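Local coordinates for protein transferrin (Manduca sexta, PDB 6WB6) that binds a single ferric ion together with a carbonate anion and transports iron as a secreted insect transferrin, at residues A[51-56]-A[274-279]; A[228-233]-A[244-249]; A[425-430]-A[630-635]; A[492-497]-A[517-522]. All blocks are in the same frame, centred on the assembly; numbering follows the deposited sequence.

Interaction 1. Residues A[51-56]-A[274-279]; sequences ADFVPV and QGLIGH
Val56 and Ile277 bury the most surface in this antiparallel strand pair: strand 53-56 pairs with strand 275-279 in a four-stranded sheet of the N-terminal half and has strand 5-10 on its other side. Ile277 stands beside Val54, while Val56 crosses it at about a right angle, so CG2 of Ile277 is wedged between two methyls. It lies 3.4 Å from CG1 of Val54 and just as near to CG1 of Val56, both tighter than usual for carbon pairs. Branched residues suit this face because their methyls fill the space close to the backbone, under Leu43 of helix 39-47. Leu276 occupies the other face with Phe53 and Pro55: its CD1 approaches the Phe53 ring obliquely, its CD2 rests against Pro55, and strand 72-79 lies alongside. At the non-hydrogen-bonded pair of Pro55 with Leu276, the proline N points away from strand 275-279, so its missing N-H costs this ladder nothing. The ladder is formed by Val54 with Ile277 and Val56 with Gly275; Ile277 N to Val54 O spans 2.9 Å, nearly straight at 176°. Gly278 lies opposite Phe53, where a side chain would run into the carbonyl oxygen of Asp52. The His279 side chain has CG between the backbone N and the carbonyl carbon (chi1 56°), which brings NE2 to Asp52. NE2 donates in its ring plane to the anti lone pair of Asp52 OD1, 2.8 Å away, while OD2 forms a salt bridge with Lys6. With an alanine for this histidine, Asp52 OD1 would probably lose its donor. The ring edge sets His279 CD2 3.3 Å from Ala51 O.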
loop_
_atom_site.group_PDB
_atom_site.type_symbol
_atom_site.label_atom_id
_atom_site.label_comp_id
_atom_site.label_asym_id
_atom_site.label_seq_id
_atom_site.Cartn_x
_atom_site.Cartn_y
_atom_site.Cartn_z
ATOM N N ALA A 51 -27.447 -2.056 5.095
ATOM C CA ALA A 51 -26.903 -2.732 6.253
ATOM C C ALA A 51 -27.232 -1.841 7.419
ATOM O O ALA A 51 -27.628 -0.685 7.236
ATOM C CB ALA A 51 -25.398 -2.981 6.125
ATOM N N ASP A 52 -27.082 -2.377 8.623
ATOM C CA ASP A 52 -27.405 -1.619 9.817
ATOM C C ASP A 52 -26.177 -1.224 10.614
ATOM O O ASP A 52 -26.216 -0.200 11.293
ATOM C CB ASP A 52 -28.360 -2.417 10.715
ATOM C CG ASP A 52 -29.673 -2.754 9.999
ATOM O OD1 ASP A 52 -30.309 -1.821 9.476
ATOM O OD2 ASP A 52 -30.048 -3.934 9.953
ATOM N N PHE A 53 -25.084 -1.985 10.523
ATOM C CA PHE A 53 -23.874 -1.640 11.253
ATOM C C PHE A 53 -22.684 -2.374 10.664
ATOM O O PHE A 53 -22.816 -3.342 9.900
ATOM C CB PHE A 53 -24.003 -1.969 12.741
ATOM C CG PHE A 53 -24.038 -3.460 13.036
ATOM C CD1 PHE A 53 -25.041 -4.267 12.516
ATOM C CD2 PHE A 53 -23.066 -4.037 13.864
ATOM C CE1 PHE A 53 -25.083 -5.646 12.808
ATOM C CE2 PHE A 53 -23.083 -5.390 14.173
ATOM C CZ PHE A 53 -24.073 -6.212 13.654
ATOM N N VAL A 54 -21.509 -1.911 11.073
ATOM C CA VAL A 54 -20.245 -2.416 10.569
ATOM C C VAL A 54 -19.144 -2.048 11.560
ATOM O O VAL A 54 -19.208 -0.987 12.193
ATOM C CB VAL A 54 -19.964 -1.849 9.168
ATOM C CG1 VAL A 54 -19.768 -0.323 9.250
ATOM C CG2 VAL A 54 -18.783 -2.550 8.542
ATOM N N PRO A 55 -18.146 -2.902 11.748
ATOM C CA PRO A 55 -16.995 -2.527 12.575
ATOM C C PRO A 55 -16.133 -1.468 11.895
ATOM O O PRO A 55 -15.942 -1.479 10.679
ATOM C CB PRO A 55 -16.237 -3.853 12.729
ATOM C CG PRO A 55 -16.625 -4.622 11.494
ATOM C CD PRO A 55 -18.059 -4.303 11.298
ATOM N N VAL A 56 -15.591 -0.562 12.696
ATOM C CA VAL A 56 -14.843 0.581 12.189
ATOM C C VAL A 56 -13.630 0.825 13.079
ATOM O O VAL A 56 -13.724 0.743 14.308
ATOM C CB VAL A 56 -15.720 1.852 12.144
ATOM C CG1 VAL A 56 -16.684 1.852 10.938
ATOM C CG2 VAL A 56 -16.473 1.991 13.440
ATOM N N GLN A 274 -11.495 1.286 18.646
ATOM C CA GLN A 274 -12.335 0.843 17.557
ATOM C C GLN A 274 -13.694 0.435 18.105
ATOM O O GLN A 274 -13.898 0.319 19.323
ATOM C CB GLN A 274 -11.733 -0.353 16.838
ATOM C CG GLN A 274 -10.273 -0.288 16.569
ATOM C CD GLN A 274 -9.678 -1.654 16.668
ATOM O OE1 GLN A 274 -9.815 -2.314 17.689
ATOM N NE2 GLN A 274 -9.055 -2.110 15.593
ATOM N N GLY A 275 -14.626 0.180 17.190
ATOM C CA GLY A 275 -15.929 -0.313 17.597
ATOM C C GLY A 275 -16.871 -0.545 16.435
ATOM O O GLY A 275 -16.441 -0.931 15.347
ATOM N N LEU A 276 -18.162 -0.329 16.661
ATOM C CA LEU A 276 -19.188 -0.545 15.649
ATOM C C LEU A 276 -19.886 0.772 15.371
ATOM O O LEU A 276 -20.164 1.545 16.295
ATOM C CB LEU A 276 -20.234 -1.571 16.087
ATOM C CG LEU A 276 -19.737 -2.923 16.581
ATOM C CD1 LEU A 276 -20.885 -3.657 17.295
ATOM C CD2 LEU A 276 -19.190 -3.702 15.388
ATOM N N ILE A 277 -20.166 1.009 14.103
ATOM C CA ILE A 277 -20.893 2.182 13.650
ATOM C C ILE A 277 -22.176 1.690 12.984
ATOM O O ILE A 277 -22.187 0.635 12.344
ATOM C CB ILE A 277 -20.005 3.014 12.693
ATOM C CG1 ILE A 277 -20.412 4.500 12.682
ATOM C CG2 ILE A 277 -20.021 2.401 11.310
ATOM C CD1 ILE A 277 -19.596 5.376 11.697
ATOM N N GLY A 278 -23.264 2.429 13.165
ATOM C CA GLY A 278 -24.499 2.110 12.476
ATOM C C GLY A 278 -25.290 3.362 12.166
ATOM O O GLY A 278 -24.976 4.459 12.637
ATOM N N HIS A 279 -26.325 3.194 11.344
ATOM C CA HIS A 279 -27.167 4.334 11.055
ATOM C C HIS A 279 -28.032 4.661 12.260
ATOM O O HIS A 279 -28.202 3.862 13.182
ATOM C CB HIS A 279 -28.030 4.090 9.829
ATOM C CG HIS A 279 -28.883 2.867 9.915
ATOM N ND1 HIS A 279 -30.015 2.801 10.691
ATOM C CD2 HIS A 279 -28.769 1.666 9.307
ATOM C CE1 HIS A 279 -30.558 1.602 10.568
ATOM N NE2 HIS A 279 -29.822 0.894 9.733
#

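Interaction 2. Residues A[228-233]-A[244-249]; sequences KFFGLP and ENPEEF
Glu244 and Pro246 lie over faces of the Phe229 and Phe230 rings. Over one face of Phe229 comes the aliphatic part of Glu244, its CG 3.7 Å from the ring centroid in a CH-pi contact. The Phe230 ring has CA of Pro246 over one face, 3.8 Å from the centroid, and CD2 of Phe229 over the opposite one; the backbone carbonyl carbon of Glu244 lies at its edge. Phe249 meets Phe230 obliquely, with planes 39° apart and CD1 of Phe249 3.5 Å from CE1 of Phe230. The edge of the Phe249 ring faces Asn245 O.

A bend at chi2 (-69°) folds the Glu244 chain over the Phe229 ring, and the carboxylate plane lies 16° from the ring plane. A glutamate fits here because its methylenes serve the aromatic face while OE2 reaches His213 for a hydrogen bond. Proline offers Phe230 a rigid apolar surface, and Leu232 CD1 adds only a loose contact with Pro246 CB. Within 244-249, Asn245 OD1 accepts from Glu247 N at 3.1 Å in an Asx turn, with the donor well above the carbonyl plane, at the start of the 3-10 segment 246-248.

On the other side, Gly231, with its positive phi, is the C-prime residue of a Schellman motif that ends helix 223-229. The whole is thus a capped helix end whose aromatic residues pack against the returning loop that leads into strand 249-252.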
loop_
_atom_site.group_PDB
_atom_site.type_symbol
_atom_site.label_atom_id
_atom_site.label_comp_id
_atom_site.label_asym_id
_atom_site.label_seq_id
_atom_site.Cartn_x
_atom_site.Cartn_y
_atom_site.Cartn_z
ATOM N N LYS A 228 3.855 0.849 33.171
ATOM C CA LYS A 228 4.479 -0.451 33.384
ATOM C C LYS A 228 5.996 -0.353 33.426
ATOM O O LYS A 228 6.647 -1.131 34.131
ATOM C CB LYS A 228 4.064 -1.422 32.290
ATOM C CG LYS A 228 2.604 -1.660 32.273
ATOM C CD LYS A 228 2.224 -2.725 31.273
ATOM C CE LYS A 228 0.776 -3.025 31.432
ATOM N NZ LYS A 228 0.287 -3.826 30.293
ATOM N N PHE A 229 6.566 0.588 32.682
ATOM C CA PHE A 229 8.009 0.774 32.706
ATOM C C PHE A 229 8.474 1.015 34.128
ATOM O O PHE A 229 9.562 0.593 34.502
ATOM C CB PHE A 229 8.395 1.947 31.792
ATOM C CG PHE A 229 9.893 2.180 31.656
ATOM C CD1 PHE A 229 10.670 1.366 30.853
ATOM C CD2 PHE A 229 10.495 3.246 32.287
ATOM C CE1 PHE A 229 12.032 1.606 30.716
ATOM C CE2 PHE A 229 11.846 3.487 32.164
ATOM C CZ PHE A 229 12.613 2.670 31.382
ATOM N N PHE A 230 7.641 1.666 34.935
ATOM C CA PHE A 230 7.948 1.974 36.318
ATOM C C PHE A 230 7.262 1.031 37.290
ATOM O O PHE A 230 7.075 1.384 38.455
ATOM C CB PHE A 230 7.559 3.415 36.605
ATOM C CG PHE A 230 8.301 4.414 35.750
ATOM C CD1 PHE A 230 9.662 4.593 35.896
ATOM C CD2 PHE A 230 7.638 5.159 34.795
ATOM C CE1 PHE A 230 10.322 5.503 35.121
ATOM C CE2 PHE A 230 8.296 6.060 34.028
ATOM C CZ PHE A 230 9.640 6.236 34.182
ATOM N N GLY A 231 6.838 -0.135 36.817
ATOM C CA GLY A 231 6.208 -1.116 37.685
ATOM C C GLY A 231 4.863 -0.692 38.219
ATOM O O GLY A 231 4.349 -1.305 39.166
ATOM N N LEU A 232 4.273 0.334 37.638
ATOM C CA LEU A 232 3.044 0.844 38.213
ATOM C C LEU A 232 1.841 0.064 37.704
ATOM O O LEU A 232 1.885 -0.517 36.615
ATOM C CB LEU A 232 2.883 2.314 37.887
ATOM C CG LEU A 232 3.914 3.185 38.599
ATOM C CD1 LEU A 232 3.862 4.593 38.042
ATOM C CD2 LEU A 232 3.641 3.211 40.076
ATOM N N PRO A 233 0.764 0.020 38.485
ATOM C CA PRO A 233 -0.446 -0.658 38.021
ATOM C C PRO A 233 -1.152 0.161 36.965
ATOM O O PRO A 233 -1.075 1.391 36.946
ATOM C CB PRO A 233 -1.296 -0.760 39.285
ATOM C CG PRO A 233 -0.927 0.440 40.050
ATOM C CD PRO A 233 0.544 0.653 39.799
ATOM N N GLU A 244 13.155 0.790 37.401
ATOM C CA GLU A 244 13.016 2.190 37.032
ATOM C C GLU A 244 12.208 2.919 38.086
ATOM O O GLU A 244 11.215 2.391 38.593
ATOM C CB GLU A 244 12.333 2.293 35.672
ATOM C CG GLU A 244 13.007 1.432 34.656
ATOM C CD GLU A 244 14.391 1.941 34.293
ATOM O OE1 GLU A 244 14.714 3.084 34.666
ATOM O OE2 GLU A 244 15.140 1.202 33.618
ATOM N N ASN A 245 12.650 4.129 38.417
ATOM C CA ASN A 245 12.049 4.951 39.457
ATOM C C ASN A 245 11.231 6.074 38.828
ATOM O O ASN A 245 11.813 6.982 38.219
ATOM C CB ASN A 245 13.150 5.525 40.361
ATOM C CG ASN A 245 12.608 6.430 41.463
ATOM O OD1 ASN A 245 11.398 6.499 41.680
ATOM N ND2 ASN A 245 13.511 7.135 42.164
ATOM N N PRO A 246 9.902 6.084 38.976
ATOM C CA PRO A 246 9.092 7.120 38.311
ATOM C C PRO A 246 9.341 8.519 38.816
ATOM O O PRO A 246 9.051 9.480 38.095
ATOM C CB PRO A 246 7.653 6.695 38.633
ATOM C CG PRO A 246 7.787 5.881 39.884
ATOM C CD PRO A 246 9.061 5.145 39.734
ATOM N N GLU A 247 9.800 8.662 40.063
ATOM C CA GLU A 247 10.043 9.983 40.631
ATOM C C GLU A 247 11.098 10.749 39.848
ATOM O O GLU A 247 11.136 11.984 39.905
ATOM C CB GLU A 247 10.477 9.846 42.092
ATOM C CG GLU A 247 9.326 9.538 43.024
ATOM C CD GLU A 247 9.774 9.214 44.444
ATOM O OE1 GLU A 247 10.997 9.118 44.685
ATOM O OE2 GLU A 247 8.892 9.063 45.314
ATOM N N GLU A 248 11.981 10.040 39.156
ATOM C CA GLU A 248 12.994 10.685 38.327
ATOM C C GLU A 248 12.445 11.206 37.006
ATOM O O GLU A 248 13.173 11.888 36.282
ATOM C CB GLU A 248 14.144 9.707 38.061
ATOM C CG GLU A 248 14.919 9.328 39.341
ATOM C CD GLU A 248 15.240 10.556 40.174
ATOM O OE1 GLU A 248 15.885 11.476 39.619
ATOM O OE2 GLU A 248 14.812 10.628 41.355
ATOM N N PHE A 249 11.182 10.932 36.693
ATOM C CA PHE A 249 10.597 11.273 35.406
ATOM C C PHE A 249 9.264 11.955 35.627
ATOM O O PHE A 249 8.693 11.911 36.714
ATOM C CB PHE A 249 10.425 10.030 34.525
ATOM C CG PHE A 249 11.708 9.354 34.233
ATOM C CD1 PHE A 249 12.238 8.440 35.127
ATOM C CD2 PHE A 249 12.426 9.685 33.103
ATOM C CE1 PHE A 249 13.423 7.833 34.881
ATOM C CE2 PHE A 249 13.629 9.087 32.850
ATOM C CZ PHE A 249 14.141 8.163 33.759
#

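Interaction 3. Residues A[425-430]-A[630-635]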
loop_
_atom_site.group_PDB
_atom_site.type_symbol
_atom_site.label_atom_id
_atom_site.label_comp_id
_atom_site.label_asym_id
_atom_site.label_seq_id
_atom_site.Cartn_x
_atom_site.Cartn_y
_atom_site.Cartn_z
ATOM N N PHE A 425 5.908 4.640 -11.535
ATOM C CA PHE A 425 5.771 3.337 -10.890
ATOM C C PHE A 425 4.880 2.482 -11.771
ATOM O O PHE A 425 4.143 2.994 -12.626
ATOM C CB PHE A 425 5.199 3.455 -9.484
ATOM C CG PHE A 425 3.821 4.052 -9.438
ATOM C CD1 PHE A 425 3.647 5.419 -9.326
ATOM C CD2 PHE A 425 2.699 3.244 -9.532
ATOM C CE1 PHE A 425 2.381 5.974 -9.303
ATOM C CE2 PHE A 425 1.438 3.798 -9.509
ATOM C CZ PHE A 425 1.277 5.160 -9.390
ATOM N N HIS A 426 4.987 1.175 -11.571
ATOM C CA HIS A 426 4.336 0.182 -12.405
ATOM C C HIS A 426 3.778 -0.922 -11.515
ATOM O O HIS A 426 4.122 -1.030 -10.328
ATOM C CB HIS A 426 5.317 -0.397 -13.418
ATOM C CG HIS A 426 6.491 -1.052 -12.773
ATOM N ND1 HIS A 426 7.717 -0.434 -12.651
ATOM C CD2 HIS A 426 6.617 -2.263 -12.177
ATOM C CE1 HIS A 426 8.555 -1.252 -12.040
ATOM N NE2 HIS A 426 7.908 -2.366 -11.737
ATOM N N GLU A 427 2.911 -1.747 -12.119
ATOM C CA GLU A 427 2.342 -2.909 -11.459
ATOM C C GLU A 427 3.345 -4.044 -11.391
ATOM O O GLU A 427 4.175 -4.229 -12.285
ATOM C CB GLU A 427 1.081 -3.390 -12.186
ATOM C CG GLU A 427 -0.098 -2.500 -11.931
ATOM C CD GLU A 427 -1.403 -2.992 -12.532
ATOM O OE1 GLU A 427 -1.398 -3.924 -13.366
ATOM O OE2 GLU A 427 -2.425 -2.400 -12.185
ATOM N N VAL A 428 3.293 -4.778 -10.292
ATOM C CA VAL A 428 4.007 -6.037 -10.194
ATOM C C VAL A 428 2.993 -7.140 -9.926
ATOM O O VAL A 428 1.895 -6.906 -9.416
ATOM C CB VAL A 428 5.105 -6.015 -9.111
ATOM C CG1 VAL A 428 6.213 -5.089 -9.532
ATOM C CG2 VAL A 428 4.541 -5.639 -7.757
ATOM N N TYR A 429 3.388 -8.360 -10.262
ATOM C CA TYR A 429 2.457 -9.474 -10.307
ATOM C C TYR A 429 3.063 -10.702 -9.640
ATOM O O TYR A 429 4.241 -10.734 -9.282
ATOM C CB TYR A 429 2.068 -9.779 -11.745
ATOM C CG TYR A 429 1.615 -8.575 -12.505
ATOM C CD1 TYR A 429 0.380 -8.008 -12.259
ATOM C CD2 TYR A 429 2.421 -8.000 -13.471
ATOM C CE1 TYR A 429 -0.054 -6.908 -12.961
ATOM C CE2 TYR A 429 1.987 -6.885 -14.187
ATOM C CZ TYR A 429 0.751 -6.353 -13.921
ATOM O OH TYR A 429 0.285 -5.252 -14.586
ATOM N N GLY A 430 2.223 -11.714 -9.454
ATOM C CA GLY A 430 2.673 -12.967 -8.879
ATOM C C GLY A 430 2.975 -12.899 -7.398
ATOM O O GLY A 430 2.918 -11.830 -6.772
ATOM N N VAL A 630 -10.208 -1.861 -12.788
ATOM C CA VAL A 630 -10.434 -0.433 -12.661
ATOM C C VAL A 630 -9.215 0.186 -11.984
ATOM O O VAL A 630 -8.883 -0.171 -10.847
ATOM C CB VAL A 630 -11.713 -0.148 -11.872
ATOM C CG1 VAL A 630 -12.026 1.316 -11.943
ATOM C CG2 VAL A 630 -12.881 -0.978 -12.422
ATOM N N ILE A 631 -8.557 1.122 -12.677
ATOM C CA ILE A 631 -7.331 1.796 -12.221
ATOM C C ILE A 631 -6.170 0.817 -12.159
ATOM O O ILE A 631 -5.127 1.046 -12.773
ATOM C CB ILE A 631 -7.499 2.490 -10.856
ATOM C CG1 ILE A 631 -8.572 3.573 -10.958
ATOM C CG2 ILE A 631 -6.170 3.138 -10.443
ATOM C CD1 ILE A 631 -8.814 4.371 -9.731
ATOM N N PHE A 632 -6.325 -0.259 -11.399
ATOM C CA PHE A 632 -5.316 -1.305 -11.325
ATOM C C PHE A 632 -5.892 -2.578 -11.912
ATOM O O PHE A 632 -7.101 -2.815 -11.850
ATOM C CB PHE A 632 -4.844 -1.557 -9.868
ATOM C CG PHE A 632 -4.433 -0.281 -9.121
ATOM C CD1 PHE A 632 -3.210 0.314 -9.357
ATOM C CD2 PHE A 632 -5.285 0.302 -8.211
ATOM C CE1 PHE A 632 -2.845 1.480 -8.723
ATOM C CE2 PHE A 632 -4.931 1.462 -7.549
ATOM C CZ PHE A 632 -3.696 2.056 -7.802
ATOM N N ASN A 633 -5.025 -3.414 -12.465
ATOM C CA ASN A 633 -5.489 -4.732 -12.859
ATOM C C ASN A 633 -5.705 -5.583 -11.622
ATOM O O ASN A 633 -4.924 -5.522 -10.669
ATOM C CB ASN A 633 -4.498 -5.397 -13.789
ATOM C CG ASN A 633 -4.476 -4.736 -15.134
ATOM O OD1 ASN A 633 -5.482 -4.747 -15.828
ATOM N ND2 ASN A 633 -3.351 -4.115 -15.490
ATOM N N ASN A 634 -6.786 -6.363 -11.634
ATOM C CA ASN A 634 -7.066 -7.273 -10.522
ATOM C C ASN A 634 -5.883 -8.185 -10.230
ATOM O O ASN A 634 -5.719 -8.632 -9.098
ATOM C CB ASN A 634 -8.313 -8.124 -10.816
ATOM C CG ASN A 634 -9.621 -7.333 -10.743
ATOM O OD1 ASN A 634 -9.676 -6.129 -11.054
ATOM N ND2 ASN A 634 -10.695 -8.021 -10.352
ATOM N N ALA A 635 -5.039 -8.462 -11.223
ATOM C CA ALA A 635 -3.882 -9.324 -11.008
ATOM C C ALA A 635 -2.736 -8.623 -10.288
ATOM O O ALA A 635 -1.799 -9.297 -9.839
ATOM C CB ALA A 635 -3.361 -9.864 -12.342
#
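The tight part of this contact is the carboxylate of Glu427, which reaches from strand 422-428 to the loop at Asn633. Each oxygen takes one bond on its syn side: OE2 accepts from the backbone N of Asn633 at 2.8 Å, and OE1 from ND2 of the same residue at 2.9 Å. The amide donates close to its own plane, yet that plane stands 78° from the carboxylate. The extended chain of Glu427 beyond CG (chi2 -175°) spans the gap. These two bonds grip the buried carboxylate and would probably stabilise its negative charge; Tyr429 OH is a probable third donor, to OE1, though its 2.5 Å distance is suspiciously short. OE2 lies at the edge of the Phe632 ring, near its plane, and 3.5 Å from Phe632 CB. Were this carboxylate replaced by the methyl of an alanine, the backbone N-H and amide of Asn633 would probably be left without their acceptor.

Toward solvent the fit is looser. Exposed Ala635 brings its carbonyl oxygen to the Tyr429 ring edge, 3.5 Å from CD1, and its CB is 4.2 Å from that same carbon. A small residue suits this exposed place beside the ring.

Deeper in, Phe632 packs on Met369 of helix 360-375 and on Trp588. The Glu427-Asn633 bonds tie strand 422-428, in the four-stranded antiparallel sheet of the C-terminal half, to the loop preceding that sheet's outer strand 638-641.

Interaction 4. Residues A[492-497]-A[517-522]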
loop_
_atom_site.group_PDB
_atom_site.type_symbol
_atom_site.label_atom_id
_atom_site.label_comp_id
_atom_site.label_asym_id
_atom_site.label_seq_id
_atom_site.Cartn_x
_atom_site.Cartn_y
_atom_site.Cartn_z
ATOM N N LEU A 492 12.985 -11.295 -39.413
ATOM C CA LEU A 492 12.729 -12.289 -38.378
ATOM C C LEU A 492 12.455 -13.629 -39.024
ATOM O O LEU A 492 13.058 -14.648 -38.661
ATOM C CB LEU A 492 11.547 -11.882 -37.495
ATOM C CG LEU A 492 11.150 -12.949 -36.456
ATOM C CD1 LEU A 492 12.280 -13.156 -35.449
ATOM C CD2 LEU A 492 9.846 -12.600 -35.746
ATOM N N GLY A 493 11.560 -13.626 -40.017
ATOM C CA GLY A 493 11.243 -14.852 -40.726
ATOM C C GLY A 493 12.475 -15.480 -41.337
ATOM O O GLY A 493 12.629 -16.703 -41.329
ATOM N N GLU A 494 13.392 -14.647 -41.839
ATOM C CA GLU A 494 14.602 -15.184 -42.441
ATOM C C GLU A 494 15.571 -15.721 -41.393
ATOM O O GLU A 494 16.377 -16.595 -41.714
ATOM C CB GLU A 494 15.282 -14.124 -43.311
ATOM C CG GLU A 494 14.395 -13.557 -44.433
ATOM C CD GLU A 494 14.011 -14.582 -45.512
ATOM O OE1 GLU A 494 14.437 -15.752 -45.416
ATOM O OE2 GLU A 494 13.278 -14.208 -46.464
ATOM N N PHE A 495 15.514 -15.245 -40.149
ATOM C CA PHE A 495 16.328 -15.884 -39.115
ATOM C C PHE A 495 15.773 -17.261 -38.751
ATOM O O PHE A 495 16.501 -18.259 -38.767
ATOM C CB PHE A 495 16.421 -15.009 -37.874
ATOM C CG PHE A 495 17.231 -15.633 -36.775
ATOM C CD1 PHE A 495 16.659 -16.550 -35.907
ATOM C CD2 PHE A 495 18.568 -15.319 -36.621
ATOM C CE1 PHE A 495 17.415 -17.148 -34.885
ATOM C CE2 PHE A 495 19.315 -15.904 -35.600
ATOM C CZ PHE A 495 18.720 -16.832 -34.735
ATOM N N PHE A 496 14.485 -17.339 -38.413
ATOM C CA PHE A 496 13.842 -18.632 -38.175
ATOM C C PHE A 496 13.359 -19.191 -39.511
ATOM O O PHE A 496 12.171 -19.396 -39.749
ATOM C CB PHE A 496 12.701 -18.486 -37.174
ATOM C CG PHE A 496 13.159 -18.079 -35.812
ATOM C CD1 PHE A 496 13.781 -18.992 -34.979
ATOM C CD2 PHE A 496 12.979 -16.791 -35.366
ATOM C CE1 PHE A 496 14.211 -18.633 -33.725
ATOM C CE2 PHE A 496 13.412 -16.427 -34.105
ATOM C CZ PHE A 496 14.031 -17.360 -33.288
ATOM N N SER A 497 14.339 -19.451 -40.380
ATOM C CA SER A 497 14.078 -19.819 -41.768
ATOM C C SER A 497 13.325 -21.136 -41.904
ATOM O O SER A 497 12.803 -21.417 -42.986
ATOM C CB SER A 497 15.404 -19.896 -42.542
ATOM O OG SER A 497 16.249 -20.910 -42.026
ATOM N N VAL A 517 5.850 -11.634 -45.232
ATOM C CA VAL A 517 5.883 -12.182 -43.877
ATOM C C VAL A 517 5.224 -13.563 -43.807
ATOM O O VAL A 517 4.870 -14.021 -42.717
ATOM C CB VAL A 517 5.252 -11.203 -42.873
ATOM C CG1 VAL A 517 6.036 -9.896 -42.867
ATOM C CG2 VAL A 517 3.807 -10.932 -43.211
ATOM N N SER A 518 5.086 -14.243 -44.958
ATOM C CA SER A 518 4.421 -15.546 -45.013
ATOM C C SER A 518 5.140 -16.611 -44.192
ATOM O O SER A 518 4.500 -17.563 -43.732
ATOM C CB SER A 518 4.306 -16.021 -46.469
ATOM O OG SER A 518 5.526 -15.832 -47.184
ATOM N N LYS A 519 6.463 -16.495 -44.020
ATOM C CA LYS A 519 7.189 -17.482 -43.223
ATOM C C LYS A 519 6.769 -17.455 -41.756
ATOM O O LYS A 519 6.894 -18.469 -41.061
ATOM C CB LYS A 519 8.695 -17.234 -43.338
ATOM C CG LYS A 519 9.559 -18.486 -43.156
ATOM C CD LYS A 519 10.926 -18.325 -43.820
ATOM C CE LYS A 519 10.799 -18.448 -45.334
ATOM N NZ LYS A 519 11.654 -17.479 -46.063
ATOM N N LEU A 520 6.266 -16.325 -41.277
ATOM C CA LEU A 520 5.956 -16.132 -39.868
ATOM C C LEU A 520 4.591 -16.668 -39.460
ATOM O O LEU A 520 4.245 -16.594 -38.276
ATOM C CB LEU A 520 6.070 -14.653 -39.547
ATOM C CG LEU A 520 7.528 -14.246 -39.763
ATOM C CD1 LEU A 520 7.626 -12.780 -39.899
ATOM C CD2 LEU A 520 8.444 -14.742 -38.624
ATOM N N LYS A 521 3.816 -17.214 -40.389
ATOM C CA LYS A 521 2.608 -17.961 -40.045
ATOM C C LYS A 521 2.713 -19.388 -40.548
ATOM O O LYS A 521 1.725 -20.120 -40.512
ATOM C CB LYS A 521 1.356 -17.280 -40.618
ATOM N N LYS A 522 3.898 -19.800 -41.012
ATOM C CA LYS A 522 4.017 -21.081 -41.696
ATOM C C LYS A 522 3.771 -22.248 -40.748
ATOM O O LYS A 522 3.212 -23.268 -41.159
ATOM C CB LYS A 522 5.401 -21.191 -42.350
ATOM C CG LYS A 522 5.546 -22.394 -43.281
ATOM C CD LYS A 522 6.676 -22.217 -44.307
ATOM C CE LYS A 522 8.014 -22.651 -43.762
ATOM N NZ LYS A 522 8.073 -24.135 -43.608
HETATM O O HOH W 1 9.673 -17.640 -39.842
#
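Gly493 and Leu520 form the apolar heart of this contact, in which the C-terminal turn of helix 488-495 packs against the 3-10 segment 518-520 of a loop in the C-terminal half. CD2 of Leu520 sits 3.5 Å from CA of Gly493, at a place where a side chain would press tightly on both Leu520 and Lys519; glycine therefore lets the segments come close. The same methyl lies 3.9 Å from CD2 of Leu492, which also touches Leu474 and Leu477 of helix 467-479.

Charge enters at the more exposed margin. NZ of Lys519 forms a salt bridge with Glu494 whose hydrogen bond to OE1 is weak, 3.3 Å long, while OE2 of that glutamate is held by Lys490. With CG anti to the backbone N (chi1 -152°) and bends further out, the lysine chain passes over the helix end, bringing its CD 3.4 Å from the carbonyl oxygen of Gly493. A long, flexible residue suits both tasks, methylenes along the backbone and an ammonium at the carboxylate.

A water lies between the two backbones. Phe496 is the centre of an inverse gamma turn just beyond the helix, and its carbonyl oxygen lies 3.1 Å from this water, whose bond to the carbonyl oxygen of Lys519 is weak.

The four contacts follow the chain as two nested pairs: interaction 2 lies within the loop closed by interaction 1, and interaction 4 within that closed by interaction 3. Each pair occupies one transferrin-family half. Interaction 1 joins two strands of a four-stranded antiparallel sheet; interaction 3, its centre about 31 Å away, joins a strand of the corresponding sheet, which has the same strand order, to a loop. Interactions 2 and 4 lie further from the chain's centre, about 81 Å from each other, and each involves a helix end and a loop in a region built on a mixed seven-stranded sheet. The repeated architecture fits a two-lobed transferrin, although the single ferric ion is bound in the N-terminal half.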